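Local coordinates for protein phosphoribosyl-aminoimidazole carboxylase (PDB 3K5I) that probably carboxylates 5-aminoimidazole ribonucleotide at the expense of ATP, giving its N5-carboxy form in purine biosynthesis, at residues G28-G33 with E78-L83; N51-D56 with G68-S73; D88-E93 with S107-E112; V97-L102 with Q116-I121. One frame throughout, in Å; residues are numbered along the deposited sequence.

Contact 1. Residues G28-G33 with E78-L83; sequences GVLGGG and EAVRQL. With AIR (5-aminoimidazole ribonucleotide), chain I.
Leu83 pushes its branched end against the backbone of the strand at Gly28, while Leu30 reaches out to meet Val80 one turn back along the helix. All of this is apolar packing. With CG anti to the backbone N (chi1 -177°), Leu83 lays CD2 over the peptide, 3.9 Å from Gly28 C. Its other methyl, CD1, sits 4.0 Å from Gly28 CA, a close approach made possible because Gly28 has no side chain. Leu30 CD1 touches Val80 CG1 at 4.2 Å.

In fold terms this is a helix lying on a parallel sheet of Rossmann type: strand 28-30 and helix 78-83 run at 160° to each other, their axes 9.5 Å apart. Leu102 of helix 99-105 joins Leu30 and Val80 in the same apolar layer, and Leu53 packs on Leu30 from the neighbouring strand.

Contacts with the ligand belong to the far end of 28-33. There the glycine-rich turn leaves the strand, and Gly33 takes the N-cap position of the following helix. Gly33 C comes within 3.1 Å of the ribose O2' of 5-aminoimidazole ribonucleotide.

Contact 2. Residues N51-D56 with G68-S73; sequences NVLDAD and GHVTGS
Val52 and His69 start a short parallel pairing at the edge of the Rossmann-like sheet, where strand 70-71 lies beside 51-54, with Leu53 opposite Val70 and Asp54 opposite Thr71. The first rung uses a side chain: Val52 N donates to His69 ND1 at 2.7 Å, entering in the plane of the ring. His69 CG lies anti to its own carbonyl carbon (chi1 -60°), which swings the imidazole beside the strand. NE2 bonds to Ser64 O, consistent with the proton sitting on NE2 and ND1 acting as the acceptor.

Backbone bonds take over from there. Val70 N reaches Val52 O at 3.1 Å, then the ladder slackens: Asp54 N to Val70 O is weak at 3.4 Å, as is Gly72 N to Asp54 O at 3.3 Å. Val70 O also receives a weak bond from Lys61 NZ. The Asp54 carboxylate turns to other donors, OD1 taking Ala55 N at a doubtfully short distance and OD2 the glycine-rich turn at Gly32 N. Asn51 OD1 is served by Gln49 NE2, while its CB rests against Gly68 O.

Thr71, still in its strand, donates through OG1 to OD1 of Asp56, which lies beyond the end of 51-54, though the modelled separation is doubtfully short. On the face carrying Leu53 and Val70, Leu53 CD1 makes an apolar contact with Val70 CB at 3.8 Å. Leu53 CD2 rests against the backbone carbonyl, 3.6 Å from Ser73 O.

Contact 3. Residues D88-E93 with S107-E112; sequences DVVTAE and SEVKIE. With AIR (5-aminoimidazole ribonucleotide), chain I.
Val89 and Val90 run parallel to Lys110 and Ile111, and two bonds hold the pairing, Val90 N to Lys110 O at 3.0 Å and Glu112 N to Val90 O at 3.1 Å. Beyond them a side chain adds a third: Thr91 OG1, anti to the backbone N (chi1 -169°), donates to Glu112 O at 2.5 Å, in the plane of that carbonyl. The same hydroxyl also bonds to His311 NE2.

Side-chain packing fills in around the ladder. Val90 CG2 meets Val109 CG1 at 4.0 Å, the two side chains crossing at about a right angle, and Val109 CG2 lies against the backbone carbonyl of Asp88. On the face of Val89 and Lys110, Val89 CG2 lies 4.2 Å from Glu112 CB.

Glu93, where the strand runs out, serves the substrate pocket. Its OE2 accepts from the ribose O2' of 5-aminoimidazole ribonucleotide, at a doubtfully short distance, and from the backbone N of Gly33 and of Gly36.

Helix 99-105 connects the two strands in a beta-alpha-beta crossover. Strand 26-30 flanks 89-92 on its other edge, Ala84 of helix 77-84 packs on Val90 and Val109, and Ile315 of helix 307-315 touches Thr91 and Glu112.

Contact 4. Residues V97-L102 with Q116-I121; sequences VDTYAL and QAIRTI
Arg119 leaves its helix with CG anti to the backbone N (chi1 -158°) and then bends at chi3 (-82°), which carries the guanidinium round Thr99 and onto the ring of Tyr100. Arg119 NE donates to Thr99 OG1 at 2.8 Å, nearly straight and in the guanidinium plane. Arg119 NH2 adds a weak bond to Thr99 O at 3.0 Å and forms a salt bridge with Glu103 OE1, so several partners fix how the group is turned.

Held this way, the guanidinium lies flat over one face of Tyr100, planes 16° apart and centres separated by 3.6 Å. This is a stacked cation-pi pair: Tyr100 CE1 lies beneath the middle of the guanidinium, whereas NH2 is displaced toward the rim of the ring.

Deeper in, Ile118 makes the apolar half of the contact. Its CG2 meets Thr99 CG2 at 3.7 Å and Val97 CG2 at 3.8 Å, and its CD1 reaches Leu102 CD1. Leu102 and Ile118 in turn rest on Val90 and Ala92 of the sheet.

Helix 99-105 opens with a classical aspartate N-cap. Asp98 OD1 accepts from Tyr100 N at 2.9 Å, nearly along the C-O bond, and from Ala101 N at 3.2 Å, above the carboxylate plane on the same side, while OD2 pairs with Arg77: a capped helix start packed against a second helix on the Rossmann-like sheet of the preATP-grasp domain.

From the N terminus the chain lays down strand 26-30 first, and contact 1 closes the loop that begins there when helix 77-84 returns to it. Contact 2 is nested inside that loop, adding strand 70-71 beside 49-54 at one edge of the sheet. Contact 3 opens only after contact 1 has closed and places strand 110-111 at the other edge. Contact 4 crosses it: 97-102 lies between the two segments of contact 3, and 116-121 follows them. Contacts 1 and 3 meet in the middle, where strands 26-30 and 89-92 are neighbours; Gly33 and Glu93, just past their ends, both touch the ribonucleotide. Val80 and Leu102 join contact 1 to contact 4.

Contact 1. Residues G28-G33 with E78-L83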
loop_
_atom_site.group_PDB
_atom_site.type_symbol
_atom_site.label_atom_id
_atom_site.label_comp_id
_atom_site.label_asym_id
_atom_site.label_seq_id
_atom_site.Cartn_x
_atom_site.Cartn_y
_atom_site.Cartn_z
ATOM N N GLY A 28 -19.367 1.076 -7.168
ATOM C CA GLY A 28 -20.149 0.161 -6.309
ATOM C C GLY A 28 -19.422 -1.145 -6.442
ATOM O O GLY A 28 -19.208 -1.607 -7.590
ATOM N N VAL A 29 -19.030 -1.708 -5.304
ATOM C CA VAL A 29 -18.352 -3.011 -5.391
ATOM C C VAL A 29 -19.217 -4.068 -4.727
ATOM O O VAL A 29 -19.542 -3.982 -3.542
ATOM C CB VAL A 29 -16.877 -3.080 -4.827
ATOM C CG1 VAL A 29 -16.857 -2.933 -3.324
ATOM C CG2 VAL A 29 -16.235 -4.502 -5.052
ATOM N N LEU A 30 -19.597 -5.080 -5.495
ATOM C CA LEU A 30 -20.415 -6.121 -4.916
ATOM C C LEU A 30 -19.520 -7.141 -4.153
ATOM O O LEU A 30 -18.833 -7.931 -4.783
ATOM C CB LEU A 30 -20.976 -6.884 -6.101
ATOM C CG LEU A 30 -22.392 -6.592 -6.584
ATOM C CD1 LEU A 30 -23.360 -5.538 -5.874
ATOM C CD2 LEU A 30 -22.111 -6.582 -8.074
ATOM N N GLY A 31 -19.521 -7.137 -2.849
ATOM C CA GLY A 31 -18.685 -8.050 -2.063
ATOM C C GLY A 31 -17.677 -7.164 -1.307
ATOM O O GLY A 31 -17.248 -6.179 -1.906
ATOM N N GLY A 32 -17.295 -7.439 -0.055
ATOM C CA GLY A 32 -16.340 -6.527 0.620
ATOM C C GLY A 32 -15.379 -7.276 1.562
ATOM O O GLY A 32 -15.195 -6.914 2.731
ATOM N N GLY A 33 -14.777 -8.298 0.955
ATOM C CA GLY A 33 -13.844 -9.206 1.539
ATOM C C GLY A 33 -12.485 -8.690 1.164
ATOM O O GLY A 33 -12.336 -7.508 0.906
ATOM N N GLU A 78 -32.541 -6.791 -3.793
ATOM C CA GLU A 78 -32.797 -5.414 -3.361
ATOM C C GLU A 78 -31.601 -4.645 -2.781
ATOM O O GLU A 78 -31.599 -3.413 -2.758
ATOM C CB GLU A 78 -33.968 -5.379 -2.355
ATOM C CG GLU A 78 -35.392 -5.560 -2.954
ATOM C CD GLU A 78 -35.632 -5.002 -4.375
ATOM O OE1 GLU A 78 -35.410 -3.790 -4.616
ATOM O OE2 GLU A 78 -36.047 -5.790 -5.283
ATOM N N ALA A 79 -30.596 -5.372 -2.290
ATOM C CA ALA A 79 -29.374 -4.823 -1.721
ATOM C C ALA A 79 -28.532 -4.487 -2.952
ATOM O O ALA A 79 -28.016 -3.354 -3.059
ATOM C CB ALA A 79 -28.719 -5.926 -0.879
ATOM N N VAL A 80 -28.479 -5.454 -3.888
ATOM C CA VAL A 80 -27.757 -5.342 -5.186
ATOM C C VAL A 80 -28.255 -4.046 -5.909
ATOM O O VAL A 80 -27.452 -3.221 -6.377
ATOM C CB VAL A 80 -27.706 -6.696 -6.080
ATOM C CG1 VAL A 80 -27.136 -6.479 -7.485
ATOM C CG2 VAL A 80 -27.025 -8.021 -5.508
ATOM N N ARG A 81 -29.582 -3.833 -5.941
ATOM C CA ARG A 81 -30.273 -2.689 -6.582
ATOM C C ARG A 81 -30.111 -1.313 -5.898
ATOM O O ARG A 81 -30.014 -0.248 -6.475
ATOM C CB ARG A 81 -31.764 -3.070 -6.612
ATOM C CG ARG A 81 -32.593 -2.488 -7.744
ATOM C CD ARG A 81 -34.140 -2.726 -7.656
ATOM N NE ARG A 81 -34.736 -2.289 -8.920
ATOM C CZ ARG A 81 -34.919 -3.061 -9.992
ATOM N NH1 ARG A 81 -35.449 -2.554 -11.099
ATOM N NH2 ARG A 81 -34.592 -4.345 -9.976
ATOM N N GLN A 82 -30.110 -1.356 -4.588
ATOM C CA GLN A 82 -29.856 -0.168 -3.828
ATOM C C GLN A 82 -28.396 0.204 -4.195
ATOM O O GLN A 82 -28.150 1.287 -4.709
ATOM C CB GLN A 82 -29.929 -0.512 -2.331
ATOM C CG GLN A 82 -29.505 0.680 -1.505
ATOM C CD GLN A 82 -30.415 1.854 -1.785
ATOM O OE1 GLN A 82 -31.573 1.648 -2.163
ATOM N NE2 GLN A 82 -29.917 3.095 -1.584
ATOM N N LEU A 83 -27.404 -0.662 -3.974
ATOM C CA LEU A 83 -26.026 -0.271 -4.335
ATOM C C LEU A 83 -25.891 0.430 -5.668
ATOM O O LEU A 83 -25.231 1.464 -5.862
ATOM C CB LEU A 83 -25.090 -1.458 -4.494
ATOM C CG LEU A 83 -23.611 -1.131 -4.807
ATOM C CD1 LEU A 83 -22.825 -0.746 -3.536
ATOM C CD2 LEU A 83 -22.993 -2.431 -5.391
HETATM N N1 AIR I . -13.002 -13.980 -3.100
HETATM C C2 AIR I . -13.947 -13.848 -4.076
HETATM N N3 AIR I . -14.072 -14.893 -4.891
HETATM C C4 AIR I . -13.093 -15.752 -4.426
HETATM C C5 AIR I . -12.427 -15.221 -3.324
HETATM N N6 AIR I . -11.419 -15.730 -2.547
HETATM C "C1'" AIR I . -12.599 -13.132 -1.954
HETATM C "C2'" AIR I . -13.367 -11.793 -1.870
HETATM C "C3'" AIR I . -14.645 -12.413 -1.279
HETATM C "C4'" AIR I . -14.013 -13.207 -0.132
HETATM O "O4'" AIR I . -12.970 -13.912 -0.833
HETATM O "O2'" AIR I . -12.794 -10.683 -1.149
HETATM O "O3'" AIR I . -15.564 -11.388 -0.968
HETATM C "C5'" AIR I . -14.377 -13.618 1.282
HETATM O "O5'" AIR I . -14.139 -15.028 1.556
HETATM P P AIR I . -14.569 -15.608 3.001
HETATM O O6 AIR I . -13.279 -16.209 3.782
HETATM O O7 AIR I . -15.587 -16.636 2.647
HETATM O O8 AIR I . -15.134 -14.450 3.792
#

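Contact 2. Residues N51-D56 with G68-S73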
loop_
_atom_site.group_PDB
_atom_site.type_symbol
_atom_site.label_atom_id
_atom_site.label_comp_id
_atom_site.label_asym_id
_atom_site.label_seq_id
_atom_site.Cartn_x
_atom_site.Cartn_y
_atom_site.Cartn_z
ATOM N N ASN A 51 -18.442 2.598 -2.746
ATOM C CA ASN A 51 -19.541 2.153 -1.844
ATOM C C ASN A 51 -19.553 0.635 -1.873
ATOM O O ASN A 51 -19.635 0.032 -2.921
ATOM C CB ASN A 51 -20.938 2.542 -2.264
ATOM C CG ASN A 51 -21.022 4.010 -2.450
ATOM O OD1 ASN A 51 -20.294 4.705 -1.765
ATOM N ND2 ASN A 51 -21.750 4.460 -3.448
ATOM N N VAL A 52 -19.479 -0.028 -0.739
ATOM C CA VAL A 52 -19.420 -1.495 -0.750
ATOM C C VAL A 52 -20.657 -2.286 -0.375
ATOM O O VAL A 52 -21.355 -1.922 0.538
ATOM C CB VAL A 52 -18.415 -1.811 0.439
ATOM C CG1 VAL A 52 -17.923 -3.227 0.510
ATOM C CG2 VAL A 52 -17.228 -0.900 0.349
ATOM N N LEU A 53 -20.943 -3.363 -1.092
ATOM C CA LEU A 53 -22.095 -4.148 -0.684
ATOM C C LEU A 53 -21.613 -5.440 0.036
ATOM O O LEU A 53 -20.941 -6.304 -0.547
ATOM C CB LEU A 53 -23.004 -4.479 -1.880
ATOM C CG LEU A 53 -24.269 -5.305 -1.561
ATOM C CD1 LEU A 53 -25.127 -4.855 -0.375
ATOM C CD2 LEU A 53 -25.136 -5.604 -2.792
ATOM N N ASP A 54 -21.921 -5.565 1.315
ATOM C CA ASP A 54 -21.548 -6.771 2.051
ATOM C C ASP A 54 -21.956 -6.623 3.524
ATOM O O ASP A 54 -22.644 -5.669 3.876
ATOM C CB ASP A 54 -20.046 -7.039 1.901
ATOM C CG ASP A 54 -19.680 -8.478 2.273
ATOM O OD1 ASP A 54 -20.398 -9.127 3.079
ATOM O OD2 ASP A 54 -18.677 -8.914 1.693
ATOM N N ALA A 55 -21.568 -7.532 4.401
ATOM C CA ALA A 55 -21.946 -7.327 5.796
ATOM C C ALA A 55 -21.325 -6.042 6.371
ATOM O O ALA A 55 -20.389 -5.483 5.838
ATOM C CB ALA A 55 -21.499 -8.485 6.599
ATOM N N ASP A 56 -21.885 -5.527 7.461
ATOM C CA ASP A 56 -21.355 -4.304 8.060
ATOM C C ASP A 56 -20.022 -4.596 8.628
ATOM O O ASP A 56 -19.782 -5.705 9.126
ATOM C CB ASP A 56 -22.181 -3.717 9.210
ATOM C CG ASP A 56 -23.385 -3.012 8.685
ATOM O OD1 ASP A 56 -23.503 -2.708 7.457
ATOM O OD2 ASP A 56 -24.181 -2.792 9.599
ATOM N N GLY A 68 -21.813 5.822 2.169
ATOM C CA GLY A 68 -22.452 5.130 1.046
ATOM C C GLY A 68 -22.573 3.612 0.964
ATOM O O GLY A 68 -23.147 3.040 0.017
ATOM N N HIS A 69 -21.979 2.928 1.928
ATOM C CA HIS A 69 -22.042 1.496 1.816
ATOM C C HIS A 69 -23.500 1.044 1.967
ATOM O O HIS A 69 -24.384 1.733 2.480
ATOM C CB HIS A 69 -21.099 0.903 2.916
ATOM C CG HIS A 69 -19.656 1.316 2.789
ATOM N ND1 HIS A 69 -18.942 1.164 1.618
ATOM C CD2 HIS A 69 -18.787 1.843 3.695
ATOM C CE1 HIS A 69 -17.713 1.610 1.806
ATOM N NE2 HIS A 69 -17.586 2.023 3.059
ATOM N N VAL A 70 -23.662 -0.214 1.578
ATOM C CA VAL A 70 -24.936 -0.849 1.728
ATOM C C VAL A 70 -24.730 -2.098 2.519
ATOM O O VAL A 70 -23.911 -2.931 2.171
ATOM C CB VAL A 70 -25.532 -1.166 0.382
ATOM C CG1 VAL A 70 -26.974 -1.655 0.610
ATOM C CG2 VAL A 70 -25.460 0.154 -0.447
ATOM N N THR A 71 -25.515 -2.226 3.573
ATOM C CA THR A 71 -25.524 -3.400 4.433
ATOM C C THR A 71 -26.448 -4.501 3.840
ATOM O O THR A 71 -27.574 -4.253 3.435
ATOM C CB THR A 71 -26.156 -2.968 5.704
ATOM O OG1 THR A 71 -25.299 -1.944 6.237
ATOM C CG2 THR A 71 -26.318 -4.207 6.518
ATOM N N GLY A 72 -25.987 -5.743 3.764
ATOM C CA GLY A 72 -26.798 -6.815 3.155
ATOM C C GLY A 72 -25.804 -7.637 2.317
ATOM O O GLY A 72 -24.589 -7.420 2.435
ATOM N N SER A 73 -26.290 -8.575 1.502
ATOM C CA SER A 73 -25.425 -9.449 0.688
ATOM C C SER A 73 -25.494 -9.131 -0.790
ATOM O O SER A 73 -26.508 -8.596 -1.281
ATOM C CB SER A 73 -25.762 -10.987 0.791
ATOM O OG SER A 73 -25.251 -11.759 -0.313
#

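Contact 3. Residues D88-E93 with S107-E112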
loop_
_atom_site.group_PDB
_atom_site.type_symbol
_atom_site.label_atom_id
_atom_site.label_comp_id
_atom_site.label_asym_id
_atom_site.label_seq_id
_atom_site.Cartn_x
_atom_site.Cartn_y
_atom_site.Cartn_z
ATOM N N ASP A 88 -21.818 5.292 -9.869
ATOM C CA ASP A 88 -21.707 5.352 -11.306
ATOM C C ASP A 88 -21.276 4.103 -12.008
ATOM O O ASP A 88 -21.482 4.080 -13.208
ATOM C CB ASP A 88 -20.942 6.565 -11.797
ATOM C CG ASP A 88 -21.453 7.795 -11.119
ATOM O OD1 ASP A 88 -22.585 8.293 -11.397
ATOM O OD2 ASP A 88 -20.676 8.101 -10.197
ATOM N N VAL A 89 -20.677 3.115 -11.343
ATOM C CA VAL A 89 -20.281 1.890 -12.054
ATOM C C VAL A 89 -20.312 0.866 -10.960
ATOM O O VAL A 89 -19.927 1.082 -9.818
ATOM C CB VAL A 89 -18.950 1.906 -12.840
ATOM C CG1 VAL A 89 -17.831 2.353 -11.920
ATOM C CG2 VAL A 89 -18.659 0.540 -13.477
ATOM N N VAL A 90 -20.883 -0.254 -11.338
ATOM C CA VAL A 90 -20.992 -1.327 -10.356
ATOM C C VAL A 90 -20.031 -2.447 -10.730
ATOM O O VAL A 90 -20.038 -2.934 -11.843
ATOM C CB VAL A 90 -22.439 -1.835 -10.242
ATOM C CG1 VAL A 90 -22.450 -3.177 -9.484
ATOM C CG2 VAL A 90 -23.287 -0.743 -9.549
ATOM N N THR A 91 -19.168 -2.870 -9.826
ATOM C CA THR A 91 -18.252 -3.943 -10.222
ATOM C C THR A 91 -18.352 -5.051 -9.179
ATOM O O THR A 91 -19.148 -4.970 -8.234
ATOM C CB THR A 91 -16.790 -3.453 -10.508
ATOM O OG1 THR A 91 -16.063 -4.540 -11.120
ATOM C CG2 THR A 91 -16.047 -2.903 -9.243
ATOM N N ALA A 92 -17.582 -6.120 -9.322
ATOM C CA ALA A 92 -17.631 -7.179 -8.319
ATOM C C ALA A 92 -16.292 -7.744 -7.901
ATOM O O ALA A 92 -15.395 -7.905 -8.707
ATOM C CB ALA A 92 -18.573 -8.320 -8.707
ATOM N N GLU A 93 -16.171 -8.036 -6.614
ATOM C CA GLU A 93 -14.972 -8.653 -5.995
ATOM C C GLU A 93 -15.215 -10.131 -5.719
ATOM O O GLU A 93 -14.422 -10.838 -5.136
ATOM C CB GLU A 93 -14.351 -7.913 -4.786
ATOM C CG GLU A 93 -15.253 -7.732 -3.555
ATOM C CD GLU A 93 -15.044 -8.909 -2.596
ATOM O OE1 GLU A 93 -15.811 -9.893 -2.601
ATOM O OE2 GLU A 93 -14.082 -8.791 -1.825
ATOM N N SER A 107 -30.103 -0.548 -16.792
ATOM C CA SER A 107 -30.520 0.748 -17.300
ATOM C C SER A 107 -30.199 1.960 -16.410
ATOM O O SER A 107 -30.302 3.108 -16.850
ATOM C CB SER A 107 -32.043 0.661 -17.439
ATOM O OG SER A 107 -32.427 -0.687 -17.680
ATOM N N GLU A 108 -29.842 1.701 -15.157
ATOM C CA GLU A 108 -29.536 2.764 -14.185
ATOM C C GLU A 108 -28.066 3.045 -13.808
ATOM O O GLU A 108 -27.731 4.023 -13.121
ATOM C CB GLU A 108 -30.445 2.551 -12.961
ATOM C CG GLU A 108 -31.868 3.167 -13.120
ATOM C CD GLU A 108 -33.030 2.201 -13.439
ATOM O OE1 GLU A 108 -34.206 2.642 -13.396
ATOM O OE2 GLU A 108 -32.797 1.008 -13.750
ATOM N N VAL A 109 -27.169 2.189 -14.284
ATOM C CA VAL A 109 -25.765 2.336 -13.990
ATOM C C VAL A 109 -25.023 1.415 -14.953
ATOM O O VAL A 109 -25.591 0.463 -15.531
ATOM C CB VAL A 109 -25.493 1.903 -12.550
ATOM C CG1 VAL A 109 -25.799 0.428 -12.455
ATOM C CG2 VAL A 109 -24.059 2.258 -12.127
ATOM N N LYS A 110 -23.751 1.730 -15.144
ATOM C CA LYS A 110 -22.905 0.882 -16.009
ATOM C C LYS A 110 -22.481 -0.305 -15.163
ATOM O O LYS A 110 -22.369 -0.194 -13.924
ATOM C CB LYS A 110 -21.591 1.559 -16.437
ATOM C CG LYS A 110 -21.676 2.641 -17.507
ATOM C CD LYS A 110 -20.911 3.860 -16.965
ATOM C CE LYS A 110 -20.312 4.816 -18.022
ATOM N NZ LYS A 110 -19.647 6.054 -17.444
ATOM N N ILE A 111 -22.238 -1.423 -15.843
ATOM C CA ILE A 111 -21.812 -2.602 -15.075
ATOM C C ILE A 111 -20.531 -3.140 -15.651
ATOM O O ILE A 111 -20.504 -3.511 -16.801
ATOM C CB ILE A 111 -22.861 -3.744 -14.947
ATOM C CG1 ILE A 111 -24.211 -3.172 -14.417
ATOM C CG2 ILE A 111 -22.219 -4.963 -14.147
ATOM C CD1 ILE A 111 -25.589 -3.922 -14.790
ATOM N N GLU A 112 -19.474 -3.249 -14.863
ATOM C CA GLU A 112 -18.256 -3.777 -15.462
ATOM C C GLU A 112 -17.500 -4.639 -14.441
ATOM O O GLU A 112 -17.205 -4.210 -13.321
ATOM C CB GLU A 112 -17.390 -2.585 -15.920
ATOM C CG GLU A 112 -17.960 -1.613 -16.996
ATOM C CD GLU A 112 -18.230 -2.257 -18.360
ATOM O OE1 GLU A 112 -17.992 -3.456 -18.544
ATOM O OE2 GLU A 112 -18.729 -1.586 -19.280
HETATM N N1 AIR I . -13.002 -13.980 -3.100
HETATM C C2 AIR I . -13.947 -13.848 -4.076
HETATM N N3 AIR I . -14.072 -14.893 -4.891
HETATM C C4 AIR I . -13.093 -15.752 -4.426
HETATM C C5 AIR I . -12.427 -15.221 -3.324
HETATM N N6 AIR I . -11.419 -15.730 -2.547
HETATM C "C1'" AIR I . -12.599 -13.132 -1.954
HETATM C "C2'" AIR I . -13.367 -11.793 -1.870
HETATM C "C3'" AIR I . -14.645 -12.413 -1.279
HETATM C "C4'" AIR I . -14.013 -13.207 -0.132
HETATM O "O4'" AIR I . -12.970 -13.912 -0.833
HETATM O "O2'" AIR I . -12.794 -10.683 -1.149
HETATM O "O3'" AIR I . -15.564 -11.388 -0.968
HETATM C "C5'" AIR I . -14.377 -13.618 1.282
HETATM O "O5'" AIR I . -14.139 -15.028 1.556
HETATM P P AIR I . -14.569 -15.608 3.001
HETATM O O6 AIR I . -13.279 -16.209 3.782
HETATM O O7 AIR I . -15.587 -16.636 2.647
HETATM O O8 AIR I . -15.134 -14.450 3.792
HETATM O O HOH W 1 -23.773 5.013 -15.399
#

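Contact 4. Residues V97-L102 with Q116-I121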
loop_
_atom_site.group_PDB
_atom_site.type_symbol
_atom_site.label_atom_id
_atom_site.label_comp_id
_atom_site.label_asym_id
_atom_site.label_seq_id
_atom_site.Cartn_x
_atom_site.Cartn_y
_atom_site.Cartn_z
ATOM N N VAL A 97 -22.783 -13.490 -7.183
ATOM C CA VAL A 97 -23.648 -12.336 -7.021
ATOM C C VAL A 97 -24.952 -12.479 -7.778
ATOM O O VAL A 97 -25.108 -13.306 -8.646
ATOM C CB VAL A 97 -22.976 -10.981 -7.372
ATOM C CG1 VAL A 97 -21.573 -10.870 -6.867
ATOM C CG2 VAL A 97 -22.916 -10.701 -8.878
ATOM N N ASP A 98 -25.919 -11.643 -7.457
ATOM C CA ASP A 98 -27.195 -11.817 -8.114
ATOM C C ASP A 98 -27.136 -11.091 -9.434
ATOM O O ASP A 98 -27.388 -9.905 -9.507
ATOM C CB ASP A 98 -28.316 -11.392 -7.145
ATOM C CG ASP A 98 -29.677 -11.452 -7.751
ATOM O OD1 ASP A 98 -29.652 -11.795 -8.935
ATOM O OD2 ASP A 98 -30.713 -11.191 -7.096
ATOM N N THR A 99 -26.831 -11.818 -10.500
ATOM C CA THR A 99 -26.777 -11.190 -11.810
ATOM C C THR A 99 -28.135 -10.826 -12.403
ATOM O O THR A 99 -28.176 -10.180 -13.447
ATOM C CB THR A 99 -25.959 -12.072 -12.764
ATOM O OG1 THR A 99 -26.698 -13.256 -13.129
ATOM C CG2 THR A 99 -24.760 -12.486 -11.903
ATOM N N TYR A 100 -29.214 -11.248 -11.742
ATOM C CA TYR A 100 -30.572 -10.939 -12.221
ATOM C C TYR A 100 -30.943 -9.535 -11.781
ATOM O O TYR A 100 -31.417 -8.727 -12.583
ATOM C CB TYR A 100 -31.558 -11.997 -11.755
ATOM C CG TYR A 100 -31.245 -13.300 -12.452
ATOM C CD1 TYR A 100 -31.810 -13.609 -13.692
ATOM C CD2 TYR A 100 -30.378 -14.205 -11.881
ATOM C CE1 TYR A 100 -31.505 -14.788 -14.329
ATOM C CE2 TYR A 100 -30.096 -15.402 -12.481
ATOM C CZ TYR A 100 -30.622 -15.683 -13.735
ATOM O OH TYR A 100 -30.425 -16.925 -14.285
ATOM N N ALA A 101 -30.623 -9.224 -10.531
ATOM C CA ALA A 101 -30.847 -7.878 -10.030
ATOM C C ALA A 101 -29.997 -7.005 -10.949
ATOM O O ALA A 101 -30.424 -5.918 -11.296
ATOM C CB ALA A 101 -30.253 -7.690 -8.624
ATOM N N LEU A 102 -28.778 -7.417 -11.295
ATOM C CA LEU A 102 -27.899 -6.625 -12.188
ATOM C C LEU A 102 -28.465 -6.390 -13.602
ATOM O O LEU A 102 -28.335 -5.283 -14.147
ATOM C CB LEU A 102 -26.492 -7.203 -12.342
ATOM C CG LEU A 102 -25.399 -7.225 -11.249
ATOM C CD1 LEU A 102 -24.112 -7.995 -11.647
ATOM C CD2 LEU A 102 -25.034 -5.855 -10.705
ATOM N N GLN A 116 -23.776 -10.478 -17.873
ATOM C CA GLN A 116 -23.854 -11.781 -18.558
ATOM C C GLN A 116 -22.550 -12.575 -18.370
ATOM O O GLN A 116 -22.619 -13.801 -18.255
ATOM C CB GLN A 116 -24.067 -11.584 -20.049
ATOM C CG GLN A 116 -25.342 -10.866 -20.480
ATOM C CD GLN A 116 -25.153 -9.365 -20.707
ATOM O OE1 GLN A 116 -24.247 -8.772 -20.106
ATOM N NE2 GLN A 116 -26.009 -8.748 -21.544
ATOM N N ALA A 117 -21.383 -11.916 -18.325
ATOM C CA ALA A 117 -20.065 -12.564 -18.119
ATOM C C ALA A 117 -20.061 -13.223 -16.748
ATOM O O ALA A 117 -19.784 -14.428 -16.627
ATOM C CB ALA A 117 -18.878 -11.523 -18.227
ATOM N N ILE A 118 -20.479 -12.450 -15.729
ATOM C CA ILE A 118 -20.599 -12.911 -14.360
ATOM C C ILE A 118 -21.568 -14.092 -14.286
ATOM O O ILE A 118 -21.288 -15.149 -13.720
ATOM C CB ILE A 118 -21.082 -11.748 -13.410
ATOM C CG1 ILE A 118 -20.035 -10.618 -13.309
ATOM C CG2 ILE A 118 -21.034 -12.149 -11.893
ATOM C CD1 ILE A 118 -20.237 -9.587 -12.140
ATOM N N ARG A 119 -22.750 -13.928 -14.865
ATOM C CA ARG A 119 -23.705 -15.037 -14.798
ATOM C C ARG A 119 -23.098 -16.285 -15.360
ATOM O O ARG A 119 -23.211 -17.354 -14.755
ATOM C CB ARG A 119 -24.953 -14.835 -15.650
ATOM C CG ARG A 119 -26.142 -15.677 -15.176
ATOM C CD ARG A 119 -27.357 -15.236 -16.060
ATOM N NE ARG A 119 -27.923 -14.016 -15.480
ATOM C CZ ARG A 119 -28.998 -13.363 -15.900
ATOM N NH1 ARG A 119 -29.638 -13.820 -16.956
ATOM N NH2 ARG A 119 -29.413 -12.270 -15.262
ATOM N N THR A 120 -22.496 -16.150 -16.546
ATOM C CA THR A 120 -21.872 -17.332 -17.125
ATOM C C THR A 120 -20.808 -17.857 -16.168
ATOM O O THR A 120 -20.777 -19.020 -15.710
ATOM C CB THR A 120 -21.216 -17.083 -18.521
ATOM O OG1 THR A 120 -22.198 -16.598 -19.441
ATOM C CG2 THR A 120 -20.649 -18.379 -19.138
ATOM N N ILE A 121 -19.856 -16.983 -15.905
ATOM C CA ILE A 121 -18.743 -17.425 -15.116
ATOM C C ILE A 121 -19.043 -18.067 -13.775
ATOM O O ILE A 121 -18.375 -19.009 -13.347
ATOM C CB ILE A 121 -17.521 -16.408 -15.169
ATOM C CG1 ILE A 121 -16.911 -16.319 -16.577
ATOM C CG2 ILE A 121 -16.401 -16.729 -14.154
ATOM C CD1 ILE A 121 -15.883 -15.195 -16.814
#